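PDB 2JJ7: hemolysin II regulatory protein from Bacillus cereus, which probably binds DNA as a dimeric TetR-family transcriptional regulator of hemolysin II. Local coordinates for residues Tyr55-Val58 with Phe59-Tyr62; Leu103-Glu106 with Glu107-Glu111; Phe142-Phe145 with Ser146-His149; Ile151-Ile154 with Thr155-Leu159. All coordinates share one frame; numbering follows the deposited sequence. Where two conformers were deposited one is given.

Contact 1. Residues Tyr55-Val58 with Phe59-Tyr62; sequences YYEV and FKKY
Phe59 sits one helical turn beyond Tyr55 on helix 51-62, which follows the predicted helix-turn-helix of this TetR-family protein. Four successive i to i+4 backbone bonds, from Phe59 N to Tyr55 O through to Tyr62 N to Val58 O (2.9 Å), establish regular alpha-helix. Phe59 turns a ring edge to the face of Tyr55, an offset edge-to-face pair with centroids 5.3 Å apart and planes at 68°. Its CE2 does the touching, 3.5 Å from Tyr55 CZ, while the Tyr55 hydroxyl lies at the Phe59 edge near the ring plane. The two side chains run side by side in the same direction; Leu103 of helix 98-109 packs on each, and the partner of Tyr55 OH is Glu107. Val58 brings CG1 to 4.2 Å from Tyr62 CD2 where the two side chains cross, and it also touches Ala16 of helix 5-23. Glu57, bent at chi2 (-58°), lies alongside the extended chain of Lys60. Opposite charges probably attract here, but this is no salt bridge: Glu57 OE1 is 3.5 Å from Lys60 CD and 4.2 Å from Lys60 NZ.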
loop_
_atom_site.group_PDB
_atom_site.type_symbol
_atom_site.label_atom_id
_atom_site.label_comp_id
_atom_site.label_asym_id
_atom_site.label_seq_id
_atom_site.Cartn_x
_atom_site.Cartn_y
_atom_site.Cartn_z
ATOM N N TYR B 55 -11.783 20.228 -9.643
ATOM C CA TYR B 55 -11.379 19.074 -8.837
ATOM C C TYR B 55 -12.486 18.630 -7.894
ATOM O O TYR B 55 -12.807 17.451 -7.844
ATOM C CB TYR B 55 -10.146 19.436 -8.041
ATOM C CG TYR B 55 -9.475 18.297 -7.301
ATOM C CD1 TYR B 55 -9.508 18.254 -5.916
ATOM C CD2 TYR B 55 -8.756 17.308 -7.976
ATOM C CE1 TYR B 55 -8.880 17.264 -5.215
ATOM C CE2 TYR B 55 -8.111 16.283 -7.266
ATOM C CZ TYR B 55 -8.182 16.288 -5.883
ATOM O OH TYR B 55 -7.565 15.349 -5.118
ATOM N N TYR B 56 -13.068 19.582 -7.163
ATOM C CA TYR B 56 -14.211 19.292 -6.299
ATOM C C TYR B 56 -15.324 18.622 -7.110
ATOM O O TYR B 56 -15.866 17.600 -6.689
ATOM C CB TYR B 56 -14.755 20.559 -5.622
ATOM C CG TYR B 56 -13.877 21.176 -4.541
ATOM C CD1 TYR B 56 -12.809 20.482 -3.972
ATOM C CD2 TYR B 56 -14.151 22.450 -4.062
ATOM C CE1 TYR B 56 -12.024 21.067 -2.976
ATOM C CE2 TYR B 56 -13.384 23.029 -3.075
ATOM C CZ TYR B 56 -12.326 22.349 -2.537
ATOM O OH TYR B 56 -11.582 22.968 -1.548
ATOM N N GLU B 57 -15.644 19.183 -8.273
ATOM C CA GLU B 57 -16.707 18.651 -9.115
ATOM C C GLU B 57 -16.388 17.246 -9.649
ATOM O O GLU B 57 -17.297 16.448 -9.879
ATOM C CB GLU B 57 -17.020 19.615 -10.262
ATOM C CG GLU B 57 -17.703 20.908 -9.837
ATOM C CD GLU B 57 -19.020 20.684 -9.105
ATOM O OE1 GLU B 57 -19.805 19.803 -9.509
ATOM O OE2 GLU B 57 -19.263 21.392 -8.113
ATOM N N VAL B 58 -15.099 16.954 -9.822
ATOM C CA VAL B 58 -14.643 15.624 -10.234
ATOM C C VAL B 58 -14.946 14.585 -9.152
ATOM O O VAL B 58 -15.511 13.529 -9.446
ATOM C CB VAL B 58 -13.140 15.606 -10.607
ATOM C CG1 VAL B 58 -12.588 14.170 -10.624
ATOM C CG2 VAL B 58 -12.955 16.248 -11.968
ATOM N N PHE B 59 -14.600 14.902 -7.907
ATOM C CA PHE B 59 -14.947 14.042 -6.764
ATOM C C PHE B 59 -16.463 13.865 -6.602
ATOM O O PHE B 59 -16.933 12.767 -6.335
ATOM C CB PHE B 59 -14.283 14.548 -5.479
ATOM C CG PHE B 59 -12.973 13.850 -5.180
ATOM C CD1 PHE B 59 -12.965 12.635 -4.503
ATOM C CD2 PHE B 59 -11.760 14.400 -5.592
ATOM C CE1 PHE B 59 -11.741 11.955 -4.227
ATOM C CE2 PHE B 59 -10.545 13.750 -5.324
ATOM C CZ PHE B 59 -10.543 12.518 -4.640
ATOM N N LYS B 60 -17.208 14.951 -6.807
ATOM C CA LYS B 60 -18.665 14.936 -6.745
ATOM C C LYS B 60 -19.272 14.046 -7.841
ATOM O O LYS B 60 -20.135 13.235 -7.547
ATOM C CB LYS B 60 -19.204 16.368 -6.860
ATOM C CG LYS B 60 -20.681 16.532 -6.590
ATOM C CD LYS B 60 -21.091 17.966 -6.866
ATOM C CE LYS B 60 -22.489 18.267 -6.349
ATOM N NZ LYS B 60 -22.949 19.622 -6.772
ATOM N N LYS B 61 -18.822 14.203 -9.090
ATOM C CA LYS B 61 -19.362 13.423 -10.205
ATOM C C LYS B 61 -18.941 11.957 -10.163
ATOM O O LYS B 61 -19.766 11.078 -10.407
ATOM C CB LYS B 61 -18.978 14.019 -11.569
ATOM C CG LYS B 61 -19.740 13.351 -12.717
ATOM C CD LYS B 61 -19.590 14.051 -14.033
ATOM C CE LYS B 61 -20.407 13.354 -15.121
ATOM N NZ LYS B 61 -21.889 13.433 -14.920
ATOM N N TYR B 62 -17.671 11.694 -9.852
ATOM C CA TYR B 62 -17.122 10.342 -9.992
ATOM C C TYR B 62 -16.842 9.630 -8.677
ATOM O O TYR B 62 -16.424 8.468 -8.674
ATOM C CB TYR B 62 -15.878 10.340 -10.896
ATOM C CG TYR B 62 -16.145 10.913 -12.266
ATOM C CD1 TYR B 62 -16.949 10.227 -13.185
ATOM C CD2 TYR B 62 -15.604 12.152 -12.653
ATOM C CE1 TYR B 62 -17.213 10.758 -14.463
ATOM C CE2 TYR B 62 -15.864 12.689 -13.930
ATOM C CZ TYR B 62 -16.671 11.987 -14.827
ATOM O OH TYR B 62 -16.939 12.503 -16.085
#

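Contact 2. Residues Leu103-Glu106 with Glu107-Glu111; sequences LAYE and EIIKE
Tyr105 and Ile109 supply the apolar part of this contact, near the C-terminal end of helix 98-109. Ile109 lays CG2 over one face of the phenol ring, a CH-pi contact 3.9 Å from the Tyr105 centroid and 24° off the ring normal. A second branch joins it: Ile109 CD1 approaches Tyr105 CE2 to 3.5 Å, so two methyls bear on the same ring. With chi1 at 54°, CG1 of Ile109 stands between the backbone N and the carbonyl carbon, which brings it to 3.2 Å from Tyr105 O. The aliphatic tip also borders a carboxylate, Ile109 CD1 lying 3.6 Å from Glu106 OE1 as the two side chains run side by side.

Backbone bonding is helical up to Lys110, whose N donates to Glu106 O at 2.9 Å although Lys110 itself has already left helical torsions.

The carboxylates find their partners beyond this turn. Buried Glu107 is gripped through OE2 by Tyr55 and Arg114 and through OE1 by Ser112, which would favour its anionic form, and Glu106 OE2 bonds to Ser146 of the second subunit.

Around this turn, Leu103 packs on helix 51-62, Ile108 meets Phe126 of helix 123-126, and Tyr105 lies against helix 147-158 while stacking on His149 of the second subunit.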
loop_
_atom_site.group_PDB
_atom_site.type_symbol
_atom_site.label_atom_id
_atom_site.label_comp_id
_atom_site.label_asym_id
_atom_site.label_seq_id
_atom_site.Cartn_x
_atom_site.Cartn_y
_atom_site.Cartn_z
ATOM N N LEU B 103 -6.440 9.596 -6.943
ATOM C CA LEU B 103 -6.627 10.902 -6.317
ATOM C C LEU B 103 -6.953 10.786 -4.839
ATOM O O LEU B 103 -6.409 11.549 -4.026
ATOM C CB LEU B 103 -7.705 11.717 -7.042
ATOM C CG LEU B 103 -7.423 12.017 -8.512
ATOM C CD1 LEU B 103 -8.612 12.753 -9.138
ATOM C CD2 LEU B 103 -6.114 12.804 -8.676
ATOM N N ALA B 104 -7.833 9.839 -4.490
ATOM C CA ALA B 104 -8.160 9.618 -3.084
ATOM C C ALA B 104 -6.957 9.092 -2.341
ATOM O O ALA B 104 -6.739 9.487 -1.209
ATOM C CB ALA B 104 -9.351 8.667 -2.901
ATOM N N TYR B 105 -6.170 8.215 -2.964
ATOM C CA TYR B 105 -4.974 7.719 -2.276
ATOM C C TYR B 105 -4.061 8.885 -1.879
ATOM O O TYR B 105 -3.632 8.972 -0.707
ATOM C CB TYR B 105 -4.217 6.656 -3.087
ATOM C CG TYR B 105 -2.943 6.164 -2.416
ATOM C CD1 TYR B 105 -2.971 5.094 -1.523
ATOM C CD2 TYR B 105 -1.709 6.784 -2.666
ATOM C CE1 TYR B 105 -1.799 4.644 -0.900
ATOM C CE2 TYR B 105 -0.553 6.353 -2.042
ATOM C CZ TYR B 105 -0.600 5.278 -1.169
ATOM O OH TYR B 105 0.554 4.859 -0.558
ATOM N N GLU B 106 -3.773 9.767 -2.841
ATOM C CA GLU B 106 -2.904 10.927 -2.604
ATOM C C GLU B 106 -3.421 11.807 -1.470
ATOM O O GLU B 106 -2.638 12.261 -0.643
ATOM C CB GLU B 106 -2.734 11.783 -3.870
ATOM C CG GLU B 106 -1.771 11.226 -4.929
ATOM C CD GLU B 106 -0.402 10.796 -4.373
ATOM O OE1 GLU B 106 0.144 11.473 -3.454
ATOM O OE2 GLU B 106 0.124 9.774 -4.876
ATOM N N GLU B 107 -4.733 12.057 -1.447
ATOM C CA GLU B 107 -5.337 12.908 -0.412
ATOM C C GLU B 107 -5.315 12.225 0.941
ATOM O O GLU B 107 -5.252 12.893 1.984
ATOM C CB GLU B 107 -6.782 13.277 -0.769
ATOM C CG GLU B 107 -6.945 14.067 -2.081
ATOM C CD GLU B 107 -6.638 15.567 -1.948
ATOM O OE1 GLU B 107 -6.339 16.038 -0.828
ATOM O OE2 GLU B 107 -6.698 16.283 -2.977
ATOM N N ILE B 108 -5.405 10.893 0.936
ATOM C CA ILE B 108 -5.333 10.126 2.189
ATOM C C ILE B 108 -3.921 10.159 2.755
ATOM O O ILE B 108 -3.750 10.333 3.946
ATOM C CB ILE B 108 -5.786 8.652 2.015
ATOM C CG1 ILE B 108 -7.277 8.593 1.652
ATOM C CG2 ILE B 108 -5.504 7.823 3.296
ATOM C CD1 ILE B 108 -7.747 7.194 1.245
ATOM N N ILE B 109 -2.911 9.977 1.915
ATOM C CA ILE B 109 -1.562 9.831 2.447
ATOM C C ILE B 109 -0.941 11.182 2.734
ATOM O O ILE B 109 -0.059 11.281 3.584
ATOM C CB ILE B 109 -0.605 8.996 1.542
ATOM C CG1 ILE B 109 -0.570 9.567 0.118
ATOM C CG2 ILE B 109 -0.998 7.523 1.586
ATOM C CD1 ILE B 109 0.733 9.324 -0.635
ATOM N N LYS B 110 -1.388 12.207 2.010
ATOM C CA LYS B 110 -0.876 13.560 2.222
ATOM C C LYS B 110 -2.016 14.570 2.320
ATOM O O LYS B 110 -2.517 15.072 1.311
ATOM C CB LYS B 110 0.146 13.960 1.144
ATOM C CG LYS B 110 0.849 15.296 1.442
ATOM C CD LYS B 110 1.961 15.587 0.452
ATOM C CE LYS B 110 2.536 16.978 0.665
ATOM N NZ LYS B 110 3.820 17.154 -0.078
ATOM N N GLU B 111 -2.414 14.853 3.554
ATOM C CA GLU B 111 -3.519 15.753 3.826
ATOM C C GLU B 111 -3.316 17.125 3.186
ATOM O O GLU B 111 -2.307 17.797 3.425
ATOM C CB GLU B 111 -3.703 15.897 5.337
ATOM C CG GLU B 111 -4.969 16.636 5.738
ATOM C CD GLU B 111 -5.181 16.708 7.243
ATOM O OE1 GLU B 111 -4.410 16.084 8.009
ATOM O OE2 GLU B 111 -6.133 17.397 7.656
#

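Contact 3. Residues Phe142-Phe145 with Ser146-His149; sequences FHFF and SINH
Ser146 OG accepts from His149 N at 3.3 Å, a weak bond though fairly straight at 161°, and is also hydrogen-bonded to Glu106 OE2 of the second subunit. Ser146 holds the N-cap position just before helix 147-158, and the bond from His149 N is a capping bond. The position of the hydroxyl is less certain than the rest, since OG is modelled too close to the His149 ring. Separately, Ser146 O accepts from Thr150 OG1.

Two phenylalanines of the preceding loop flank this start. Phe145 has its CG between the backbone N and the carbonyl carbon (chi1 75°), a setting that folds the ring back over the cap instead of leading it off along the loop. Its CZ then reaches His149 CB at 3.5 Å, and the two side chains cross at about a right angle. The rings meet obliquely, with centroids 4.9 Å apart and planes at 36°. Ser146 CB lies off-centre over the Phe145 ring, 4.2 Å from its centroid, in a CH-pi contact.

Phe144 serves the first helical residue instead. It runs alongside Ile147, pointing the same way, with Phe144 CE2 4.0 Å from Ile147 CB and Phe144 CZ 4.1 Å from Ile147 CD1. Leu180 of helix 169-181 touches Phe144, and Leu133 of helix 129-138 touches Ile147. Phe145 meets Glu22 of the second subunit.

The whole is a serine N-cap with aromatic packing around the first turn, at the loop-to-helix entry of a TetR-type C-terminal domain.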
loop_
_atom_site.group_PDB
_atom_site.type_symbol
_atom_site.label_atom_id
_atom_site.label_comp_id
_atom_site.label_asym_id
_atom_site.label_seq_id
_atom_site.Cartn_x
_atom_site.Cartn_y
_atom_site.Cartn_z
ATOM N N PHE B 142 -10.264 -11.185 13.176
ATOM C CA PHE B 142 -9.155 -10.573 12.438
ATOM C C PHE B 142 -7.880 -10.568 13.286
ATOM O O PHE B 142 -7.926 -10.367 14.505
ATOM C CB PHE B 142 -9.466 -9.135 11.970
ATOM C CG PHE B 142 -10.664 -9.014 11.029
ATOM C CD1 PHE B 142 -11.042 -10.071 10.187
ATOM C CD2 PHE B 142 -11.400 -7.831 10.983
ATOM C CE1 PHE B 142 -12.148 -9.956 9.336
ATOM C CE2 PHE B 142 -12.524 -7.698 10.130
ATOM C CZ PHE B 142 -12.887 -8.754 9.304
ATOM N N HIS B 143 -6.746 -10.773 12.627
ATOM C CA HIS B 143 -5.451 -10.834 13.305
ATOM C C HIS B 143 -4.411 -10.060 12.508
ATOM O O HIS B 143 -4.171 -10.364 11.339
ATOM C CB HIS B 143 -5.027 -12.286 13.487
ATOM C CG HIS B 143 -6.094 -13.139 14.093
ATOM N ND1 HIS B 143 -6.268 -13.257 15.457
ATOM C CD2 HIS B 143 -7.067 -13.890 13.523
ATOM C CE1 HIS B 143 -7.292 -14.055 15.699
ATOM N NE2 HIS B 143 -7.796 -14.452 14.544
ATOM N N PHE B 144 -3.812 -9.056 13.147
ATOM C CA PHE B 144 -2.854 -8.162 12.499
ATOM C C PHE B 144 -1.970 -7.486 13.538
ATOM O O PHE B 144 -2.394 -7.295 14.668
ATOM C CB PHE B 144 -3.585 -7.113 11.624
ATOM C CG PHE B 144 -4.765 -6.439 12.300
ATOM C CD1 PHE B 144 -6.072 -6.766 11.940
ATOM C CD2 PHE B 144 -4.568 -5.445 13.270
ATOM C CE1 PHE B 144 -7.183 -6.141 12.567
ATOM C CE2 PHE B 144 -5.663 -4.811 13.911
ATOM C CZ PHE B 144 -6.968 -5.157 13.549
ATOM N N PHE B 145 -0.746 -7.117 13.156
ATOM C CA PHE B 145 0.200 -6.560 14.128
ATOM C C PHE B 145 -0.128 -5.124 14.560
ATOM O O PHE B 145 0.173 -4.727 15.693
ATOM C CB PHE B 145 1.678 -6.725 13.683
ATOM C CG PHE B 145 2.124 -5.781 12.581
ATOM C CD1 PHE B 145 1.835 -6.054 11.242
ATOM C CD2 PHE B 145 2.882 -4.654 12.880
ATOM C CE1 PHE B 145 2.261 -5.183 10.198
ATOM C CE2 PHE B 145 3.311 -3.784 11.862
ATOM C CZ PHE B 145 3.002 -4.054 10.509
ATOM N N SER B 146 -0.753 -4.363 13.663
ATOM C CA SER B 146 -1.027 -2.955 13.902
ATOM C C SER B 146 -2.210 -2.551 13.052
ATOM O O SER B 146 -2.269 -2.875 11.863
ATOM C CB SER B 146 0.201 -2.108 13.545
ATOM O OG SER B 146 -0.128 -0.749 13.305
ATOM N N ILE B 147 -3.156 -1.860 13.680
ATOM C CA ILE B 147 -4.339 -1.369 12.991
ATOM C C ILE B 147 -3.984 -0.369 11.874
ATOM O O ILE B 147 -4.535 -0.463 10.776
ATOM C CB ILE B 147 -5.406 -0.791 13.971
ATOM C CG1 ILE B 147 -6.585 -0.192 13.207
ATOM C CG2 ILE B 147 -4.818 0.273 14.885
ATOM C CD1 ILE B 147 -7.573 -1.206 12.753
ATOM N N ASN B 148 -3.077 0.569 12.148
ATOM C CA ASN B 148 -2.712 1.589 11.158
ATOM C C ASN B 148 -1.932 1.019 9.973
ATOM O O ASN B 148 -2.078 1.487 8.854
ATOM C CB ASN B 148 -1.922 2.735 11.801
ATOM C CG ASN B 148 -2.770 3.575 12.760
ATOM O OD1 ASN B 148 -3.988 3.728 12.589
ATOM N ND2 ASN B 148 -2.120 4.137 13.767
ATOM N N HIS B 149 -1.113 0.003 10.220
ATOM C CA HIS B 149 -0.350 -0.616 9.154
ATOM C C HIS B 149 -1.272 -1.403 8.238
ATOM O O HIS B 149 -1.084 -1.395 7.026
ATOM C CB HIS B 149 0.750 -1.490 9.730
ATOM C CG HIS B 149 1.882 -0.711 10.342
ATOM N ND1 HIS B 149 3.001 -0.335 9.629
ATOM C CD2 HIS B 149 2.067 -0.239 11.601
ATOM C CE1 HIS B 149 3.834 0.315 10.426
ATOM N NE2 HIS B 149 3.290 0.388 11.626
#

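Contact 4. Residues Ile151-Ile154 with Thr155-Leu159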
loop_
_atom_site.group_PDB
_atom_site.type_symbol
_atom_site.label_atom_id
_atom_site.label_comp_id
_atom_site.label_asym_id
_atom_site.label_seq_id
_atom_site.Cartn_x
_atom_site.Cartn_y
_atom_site.Cartn_z
ATOM N N ILE B 151 -4.630 -0.760 7.886
ATOM C CA ILE B 151 -5.321 0.299 7.149
ATOM C C ILE B 151 -4.471 0.747 5.959
ATOM O O ILE B 151 -4.954 0.763 4.842
ATOM C CB ILE B 151 -5.699 1.488 8.081
ATOM C CG1 ILE B 151 -6.802 1.038 9.070
ATOM C CG2 ILE B 151 -6.131 2.736 7.261
ATOM C CD1 ILE B 151 -7.086 2.004 10.178
ATOM N N HIS B 152 -3.206 1.096 6.178
ATOM C CA HIS B 152 -2.393 1.547 5.046
ATOM C C HIS B 152 -2.228 0.446 3.976
ATOM O O HIS B 152 -2.282 0.728 2.778
ATOM C CB HIS B 152 -1.020 2.111 5.456
ATOM C CG HIS B 152 -0.211 2.557 4.275
ATOM N ND1 HIS B 152 -0.457 3.741 3.613
ATOM C CD2 HIS B 152 0.758 1.926 3.565
ATOM C CE1 HIS B 152 0.362 3.847 2.582
ATOM N NE2 HIS B 152 1.108 2.758 2.528
ATOM N N TRP B 153 -2.015 -0.795 4.410
ATOM C CA TRP B 153 -1.931 -1.930 3.479
ATOM C C TRP B 153 -3.169 -2.024 2.558
ATOM O O TRP B 153 -3.036 -2.041 1.333
ATOM C CB TRP B 153 -1.674 -3.238 4.245
ATOM C CG TRP B 153 -1.794 -4.501 3.410
ATOM C CD1 TRP B 153 -0.985 -4.881 2.386
ATOM C CD2 TRP B 153 -2.773 -5.546 3.556
ATOM N NE1 TRP B 153 -1.387 -6.104 1.883
ATOM C CE2 TRP B 153 -2.492 -6.525 2.572
ATOM C CE3 TRP B 153 -3.849 -5.756 4.427
ATOM C CZ2 TRP B 153 -3.261 -7.689 2.422
ATOM C CZ3 TRP B 153 -4.616 -6.922 4.281
ATOM C CH2 TRP B 153 -4.314 -7.868 3.284
ATOM N N ILE B 154 -4.363 -2.035 3.144
ATOM C CA ILE B 154 -5.603 -2.160 2.374
ATOM C C ILE B 154 -5.856 -0.929 1.473
ATOM O O ILE B 154 -6.258 -1.043 0.295
ATOM C CB ILE B 154 -6.830 -2.431 3.326
ATOM C CG1 ILE B 154 -6.718 -3.812 3.976
ATOM C CG2 ILE B 154 -8.168 -2.265 2.570
ATOM C CD1 ILE B 154 -7.821 -4.128 5.019
ATOM N N THR B 155 -5.597 0.255 2.018
ATOM C CA THR B 155 -5.728 1.495 1.266
ATOM C C THR B 155 -4.869 1.454 -0.007
ATOM O O THR B 155 -5.313 1.843 -1.098
ATOM C CB THR B 155 -5.350 2.698 2.187
ATOM O OG1 THR B 155 -6.259 2.721 3.312
ATOM C CG2 THR B 155 -5.420 4.046 1.451
ATOM N N SER B 156 -3.633 0.986 0.130
ATOM C CA SER B 156 -2.702 0.983 -0.982
ATOM C C SER B 156 -3.131 0.012 -2.072
ATOM O O SER B 156 -3.025 0.320 -3.255
ATOM C CB SER B 156 -1.276 0.683 -0.502
ATOM O OG SER B 156 -1.120 -0.691 -0.176
ATOM N N ILE B 157 -3.621 -1.159 -1.680
ATOM C CA ILE B 157 -4.020 -2.156 -2.677
ATOM C C ILE B 157 -5.417 -1.909 -3.283
ATOM O O ILE B 157 -5.622 -2.112 -4.481
ATOM C CB ILE B 157 -3.864 -3.604 -2.150
ATOM C CG1 ILE B 157 -4.782 -3.852 -0.953
ATOM C CG2 ILE B 157 -2.391 -3.872 -1.775
ATOM C CD1 ILE B 157 -4.538 -5.207 -0.248
ATOM N N VAL B 158 -6.365 -1.464 -2.462
ATOM C CA VAL B 158 -7.739 -1.296 -2.917
ATOM C C VAL B 158 -7.870 -0.085 -3.843
ATOM O O VAL B 158 -8.689 -0.088 -4.781
ATOM C CB VAL B 158 -8.736 -1.215 -1.714
ATOM C CG1 VAL B 158 -10.072 -0.596 -2.131
ATOM C CG2 VAL B 158 -8.958 -2.609 -1.156
ATOM N N LEU B 159 -7.073 0.949 -3.586
ATOM C CA LEU B 159 -7.184 2.180 -4.398
ATOM C C LEU B 159 -6.295 2.206 -5.628
ATOM O O LEU B 159 -6.350 3.157 -6.396
ATOM C CB LEU B 159 -6.915 3.427 -3.554
ATOM C CG LEU B 159 -7.849 3.634 -2.354
ATOM C CD1 LEU B 159 -7.491 4.928 -1.638
ATOM C CD2 LEU B 159 -9.299 3.665 -2.829
#
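Trp153 and Ile157 cross at a slant, the isoleucine placing CD1 over one face of the indole. This CH-pi contact lies over the five-membered ring, toward the CE2 side, 4.0 Å from its centroid and 24° off the normal, with Ile157 CD1 3.7 Å from Trp153 CE2. The ring can receive the methyl because Trp153 CG is anti to the backbone N (chi1 170°), which swings the indole along the helix beside the carbonyl carbon. Ile154 and Val158 instead lie side by side, pointing the same way, and their CG2 methyls meet at 3.8 Å.

Two hydroxyls turn back onto the helix. Thr155 OG1 donates to Ile151 O at 2.8 Å from above the carbonyl plane, so that oxygen is gripped twice, Thr155 N approaching nearly along the C=O axis. Ser156 OG likewise donates to Trp153 O at 2.8 Å, sharing it with Ile157 N, and bonds also to Ser156 OG of the second subunit.

Ile176 of helix 169-181 touches Ile154, Ile157 and Val158, while Trp153 stacks on Phe160 of the second subunit. An apolar side toward its own domain and a mixed side, with Trp153, His152 and Ser156, toward the partner are consistent with a helix of the dimer interface, as in TetR-family regulators.

Contacts 1 and 2 meet where helix 51-62 rests on helix 98-109: their centres are 15 Å apart, and Tyr55 OH lies 2.5 Å from Glu107 OE2, a probable hydrogen bond, with Phe59 CZ 3.8 Å from Leu103 CB. Contact 2 then leads to contact 4, 11 Å away between centres, through Tyr105 OH, 3.3 Å from His152 CE1, and Ile108 CD1, 3.7 Å from Leu159 CD1. Contacts 3 and 4 share helix 147-158, their centres 13 Å apart. Contact 3 is about 32 Å from contact 1, centre to centre, across the chain. Contacts 2, 3 and 4 touch the second subunit, whereas contact 1 does not, so contact 2 is one place where the probable DNA-binding part and the dimer-forming region are joined.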